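Side-chain contacts in Phenylalanine/tyrosine ammonia-lyase (Rhodosporidium toruloides, PDB 1Y2M), which deaminates L-phenylalanine and L-tyrosine without oxidation, releasing ammonium and forming trans-cinnamate and p-coumarate respectively: residues Lys50-Pro55 with Ala282-His287; Ser231-Val236 with Arg247-Leu252. One frame throughout, in Å; residues are numbered along the deposited sequence.

Contact 1. Residues Lys50-Pro55 with Ala282-His287; sequences KMLAAP and ALHDAH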
# COMPACT_ATOMS: atom_id res chain seq x y z
N LYS B 50 -9.37 -31.44 -12.81
CA LYS B 50 -8.96 -32.46 -11.86
C LYS B 50 -9.50 -32.15 -10.48
O LYS B 50 -9.94 -33.04 -9.75
CB LYS B 50 -7.45 -32.55 -11.81
CG LYS B 50 -6.85 -33.06 -13.13
CD LYS B 50 -7.23 -34.54 -13.44
CE LYS B 50 -7.51 -34.75 -14.95
NZ LYS B 50 -6.34 -34.36 -15.81
N MSE B 51 -9.50 -30.89 -10.12
CA MSE B 51 -10.07 -30.51 -8.80
C MSE B 51 -11.53 -30.86 -8.67
O MSE B 51 -11.98 -31.40 -7.66
CB MSE B 51 -9.91 -29.00 -8.55
CG MSE B 51 -8.52 -28.56 -8.33
SE MSE B 51 -8.56 -26.80 -7.35
CE MSE B 51 -8.76 -27.46 -5.44
N LEU B 52 -12.28 -30.57 -9.71
CA LEU B 52 -13.72 -30.74 -9.69
C LEU B 52 -14.08 -32.21 -9.77
O LEU B 52 -15.20 -32.58 -9.43
CB LEU B 52 -14.39 -29.93 -10.83
CG LEU B 52 -14.31 -28.40 -10.71
CD1 LEU B 52 -14.95 -27.76 -11.92
CD2 LEU B 52 -14.98 -27.86 -9.45
N ALA B 53 -13.14 -33.03 -10.22
CA ALA B 53 -13.33 -34.49 -10.28
C ALA B 53 -13.05 -35.19 -8.93
O ALA B 53 -13.25 -36.39 -8.81
CB ALA B 53 -12.43 -35.08 -11.36
N ALA B 54 -12.55 -34.47 -7.92
CA ALA B 54 -12.31 -35.09 -6.61
C ALA B 54 -13.60 -35.75 -6.11
O ALA B 54 -14.65 -35.10 -6.11
CB ALA B 54 -11.86 -34.06 -5.63
N PRO B 55 -13.54 -37.04 -5.72
CA PRO B 55 -14.70 -37.72 -5.09
C PRO B 55 -15.22 -36.95 -3.88
O PRO B 55 -14.43 -36.31 -3.19
CB PRO B 55 -14.12 -39.06 -4.62
CG PRO B 55 -12.96 -39.29 -5.45
CD PRO B 55 -12.40 -37.95 -5.88
N ALA B 282 -8.93 -20.62 -1.08
CA ALA B 282 -8.86 -19.35 -1.82
C ALA B 282 -8.32 -19.54 -3.24
O ALA B 282 -8.82 -18.94 -4.21
CB ALA B 282 -8.07 -18.34 -1.04
N LEU B 283 -7.32 -20.40 -3.38
CA LEU B 283 -6.79 -20.66 -4.71
C LEU B 283 -7.79 -21.38 -5.60
O LEU B 283 -7.98 -21.02 -6.77
CB LEU B 283 -5.52 -21.47 -4.62
CG LEU B 283 -4.89 -21.73 -6.00
CD1 LEU B 283 -4.56 -20.45 -6.74
CD2 LEU B 283 -3.62 -22.56 -5.84
N HIS B 284 -8.46 -22.39 -5.04
CA HIS B 284 -9.56 -23.05 -5.74
C HIS B 284 -10.57 -22.02 -6.28
O HIS B 284 -10.91 -22.04 -7.49
CB HIS B 284 -10.24 -24.04 -4.79
CG HIS B 284 -11.53 -24.61 -5.27
ND1 HIS B 284 -12.72 -23.92 -5.20
CD2 HIS B 284 -11.83 -25.86 -5.72
CE1 HIS B 284 -13.69 -24.72 -5.64
NE2 HIS B 284 -13.19 -25.89 -5.96
N ASP B 285 -10.96 -21.08 -5.44
CA ASP B 285 -11.99 -20.14 -5.86
C ASP B 285 -11.46 -19.18 -6.91
O ASP B 285 -12.16 -18.83 -7.86
CB ASP B 285 -12.54 -19.43 -4.62
CG ASP B 285 -13.39 -20.33 -3.72
OD1 ASP B 285 -13.79 -21.44 -4.11
OD2 ASP B 285 -13.69 -19.87 -2.61
N ALA B 286 -10.19 -18.79 -6.75
CA ALA B 286 -9.53 -17.88 -7.69
C ALA B 286 -9.44 -18.51 -9.04
O ALA B 286 -9.60 -17.85 -10.06
CB ALA B 286 -8.16 -17.48 -7.18
N HIS B 287 -9.16 -19.81 -9.10
CA HIS B 287 -9.08 -20.46 -10.43
C HIS B 287 -10.40 -20.33 -11.18
O HIS B 287 -10.45 -20.09 -12.40
CB HIS B 287 -8.82 -21.95 -10.29
CG HIS B 287 -7.39 -22.33 -9.97
ND1 HIS B 287 -6.30 -21.88 -10.69
CD2 HIS B 287 -6.90 -23.23 -9.07
CE1 HIS B 287 -5.20 -22.45 -10.21
NE2 HIS B 287 -5.55 -23.28 -9.23

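Contact 2. Residues Ser231-Val236 with Arg247-Leu252; sequences SKVHVV and REAMAL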
# COMPACT_ATOMS: atom_id res chain seq x y z
N SER B 231 -12.84 -25.63 25.89
CA SER B 231 -12.87 -25.77 24.44
C SER B 231 -14.31 -25.96 23.91
O SER B 231 -15.07 -26.77 24.45
CB SER B 231 -11.97 -26.94 24.02
OG SER B 231 -12.29 -27.38 22.73
N LYS B 232 -14.66 -25.17 22.89
CA LYS B 232 -15.99 -25.22 22.26
C LYS B 232 -15.90 -25.78 20.84
O LYS B 232 -14.93 -25.52 20.13
CB LYS B 232 -16.66 -23.84 22.25
CG LYS B 232 -16.24 -22.89 23.40
CD LYS B 232 -17.03 -23.01 24.66
CE LYS B 232 -16.61 -21.85 25.63
NZ LYS B 232 -17.62 -21.61 26.76
N VAL B 233 -16.93 -26.51 20.43
CA VAL B 233 -16.98 -27.08 19.09
C VAL B 233 -18.36 -26.91 18.51
O VAL B 233 -19.33 -26.76 19.24
CB VAL B 233 -16.58 -28.59 19.11
CG1 VAL B 233 -15.18 -28.75 19.69
CG2 VAL B 233 -17.63 -29.39 19.90
N HIS B 234 -18.44 -26.90 17.19
CA HIS B 234 -19.69 -26.77 16.45
C HIS B 234 -20.06 -28.18 15.95
O HIS B 234 -19.21 -28.92 15.46
CB HIS B 234 -19.48 -25.82 15.29
CG HIS B 234 -20.63 -25.78 14.33
ND1 HIS B 234 -20.85 -26.76 13.40
CD2 HIS B 234 -21.53 -24.81 14.10
CE1 HIS B 234 -21.91 -26.43 12.67
NE2 HIS B 234 -22.33 -25.23 13.06
N VAL B 235 -21.32 -28.55 16.12
CA VAL B 235 -21.91 -29.78 15.61
C VAL B 235 -23.32 -29.48 15.14
O VAL B 235 -23.98 -28.57 15.63
CB VAL B 235 -22.01 -30.88 16.69
CG1 VAL B 235 -20.62 -31.18 17.22
CG2 VAL B 235 -22.98 -30.49 17.85
N VAL B 236 -23.80 -30.30 14.21
CA VAL B 236 -25.25 -30.37 13.98
C VAL B 236 -25.82 -31.57 14.72
O VAL B 236 -25.35 -32.69 14.59
CB VAL B 236 -25.55 -30.50 12.47
CG1 VAL B 236 -27.08 -30.70 12.23
CG2 VAL B 236 -25.01 -29.32 11.71
N ARG B 247 -16.00 -31.86 25.32
CA ARG B 247 -16.38 -33.16 25.95
C ARG B 247 -17.84 -33.54 25.77
O ARG B 247 -18.15 -34.69 25.54
CB ARG B 247 -16.00 -33.17 27.43
CG ARG B 247 -14.50 -33.30 27.60
CD ARG B 247 -14.13 -33.38 29.03
NE ARG B 247 -12.70 -33.59 29.13
CZ ARG B 247 -12.10 -34.75 29.34
NH1 ARG B 247 -12.78 -35.87 29.58
NH2 ARG B 247 -10.78 -34.78 29.39
N GLU B 248 -18.75 -32.57 25.83
CA GLU B 248 -20.16 -32.83 25.53
C GLU B 248 -20.33 -33.35 24.11
O GLU B 248 -21.04 -34.36 23.88
CB GLU B 248 -20.99 -31.58 25.71
CG GLU B 248 -20.99 -31.06 27.10
CD GLU B 248 -21.64 -29.68 27.24
OE1 GLU B 248 -21.71 -28.85 26.28
OE2 GLU B 248 -22.04 -29.39 28.39
N ALA B 249 -19.69 -32.71 23.15
CA ALA B 249 -19.83 -33.13 21.76
C ALA B 249 -19.28 -34.54 21.59
O ALA B 249 -19.89 -35.39 20.94
CB ALA B 249 -19.14 -32.15 20.80
N MSE B 250 -18.12 -34.81 22.17
CA MSE B 250 -17.51 -36.10 22.03
C MSE B 250 -18.37 -37.20 22.61
O MSE B 250 -18.45 -38.31 22.06
CB MSE B 250 -16.13 -36.12 22.66
CG MSE B 250 -15.16 -35.38 21.75
SE MSE B 250 -13.29 -35.56 22.29
CE MSE B 250 -13.40 -34.17 23.79
N ALA B 251 -19.06 -36.89 23.71
CA ALA B 251 -19.90 -37.89 24.39
C ALA B 251 -21.11 -38.26 23.52
O ALA B 251 -21.53 -39.42 23.51
CB ALA B 251 -20.37 -37.36 25.72
N LEU B 252 -21.68 -37.28 22.80
CA LEU B 252 -22.74 -37.56 21.81
C LEU B 252 -22.31 -38.59 20.79
O LEU B 252 -23.11 -39.41 20.32
CB LEU B 252 -23.14 -36.27 21.05
CG LEU B 252 -23.93 -35.21 21.79
CD1 LEU B 252 -24.16 -34.01 20.83
CD2 LEU B 252 -25.25 -35.75 22.30

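Contact 1. Residues Lys50-Pro55 with Ala282-His287
With CG of Met51 anti to its carbonyl carbon and the chain bending at the selenium (chi3 84°), the CE methyl is delivered to His284, whose ring swings out from its own helix anti to the backbone N (chi1 170°). Met51 is selenomethionine in this crystal. Its CE comes up to the edge of the imidazole, close to the ring plane, and lies 3.5 Å from His284 CD2. The selenium follows just behind, with Met51 SE 3.8 Å from the same CD2, while CE also brushes CB of His284. Farther along, Met51 SE reaches CD2 of His287 at 4.3 Å, and Leu52 CD2 approaches His284 NE2 at 4.4 Å; both are oblique, looser approaches.

The other side of the His284 ring is polar. His284 ND1 donates to Asp285 OD1 at 2.9 Å, with an N-H...O angle of 156°; the oxygen lies almost in the ring plane, but the carboxylate is met from its anti side and tilted, and the bond fixes how the imidazole is turned. OD1 also forms a salt bridge with Arg77, and Val73 of helix 69-77 packs on both Met51 and His284. With an alanine in place of His284, the Met51 methyl would probably lose the ring edge it lies against, and Asp285 OD1 its imidazole N-H.

Between 50-55 and 282-287, then, the touch is van der Waals, chiefly Met51 methyl and selenium against imidazole carbons; Gln44, earlier on helix 44-52, supplies a polar link to His287, whose other nitrogen bonds His383.

Contact 2. Residues Ser231-Val236 with Arg247-Leu252
Val233 and Val235, alternate residues of one strand, both press on the methyl of Ala249 in the helix that follows the hairpin. The tight point is Val233 CG2 against Ala249 CB, 3.3 Å apart, closer than two carbons normally settle. With CG1 of Val233 anti to the carbonyl carbon (chi1 -58°), CG2 is left between the backbone N and the carbonyl carbon, facing the helix. Val235 has the same first torsion, yet its other branch does the touching: CG1, beside the backbone N, lies 4.0 Å from Ala249 CB at ordinary van der Waals range. The alanine methyl is thus met by both valines, each using a single methyl group. With only CB beyond its backbone, Ala249 lets the helix come near, and the CA atoms of Val233 and Ala249 are 7.2 Å apart.

Away from that point the fit slackens. Leu252, one turn further along the helix, also turns its CB toward the strand, but Leu252 CD1 stops 4.8 Å from Val235 CG2, and the leucine rests instead on Leu244 of strand 240-245. Leu252 is exposed, as are Arg247 and Glu248, so polar and solvent-facing residues flank a small apolar centre. Arg247 NE bonds to the carbonyl O of Gly227, and Glu248 OE1 takes the backbone N of Tyr245, just before the helix begins.

In the fold, strand 232-237 is the middle of a three-stranded antiparallel sheet, between 200-201 and 240-245. Helix 246-252 follows directly from the last strand and packs back against the sheet; Ile199 touches both valines, and Ala224 of helix 215-225 touches Val233.

How the contacts relate
Along the chain, contact 1 begins first and ends last: 50-55 precedes 231-236 and 247-252, and 282-287 comes after them. Their centres are 30 Å apart and their nearest atoms about 19 Å, so they do not touch, and they share no helix or strand. The centre of contact 1 lies about 11 Å from the centre of the chain, that of contact 2 about 34 Å. Contact 1 thus brings an N-terminal helix onto the helical core from far away in sequence, whereas contact 2 closes a local sheet-and-helix unit on the periphery. Both lie away from the residues known or inferred to bind cinnamate and involve no other subunit.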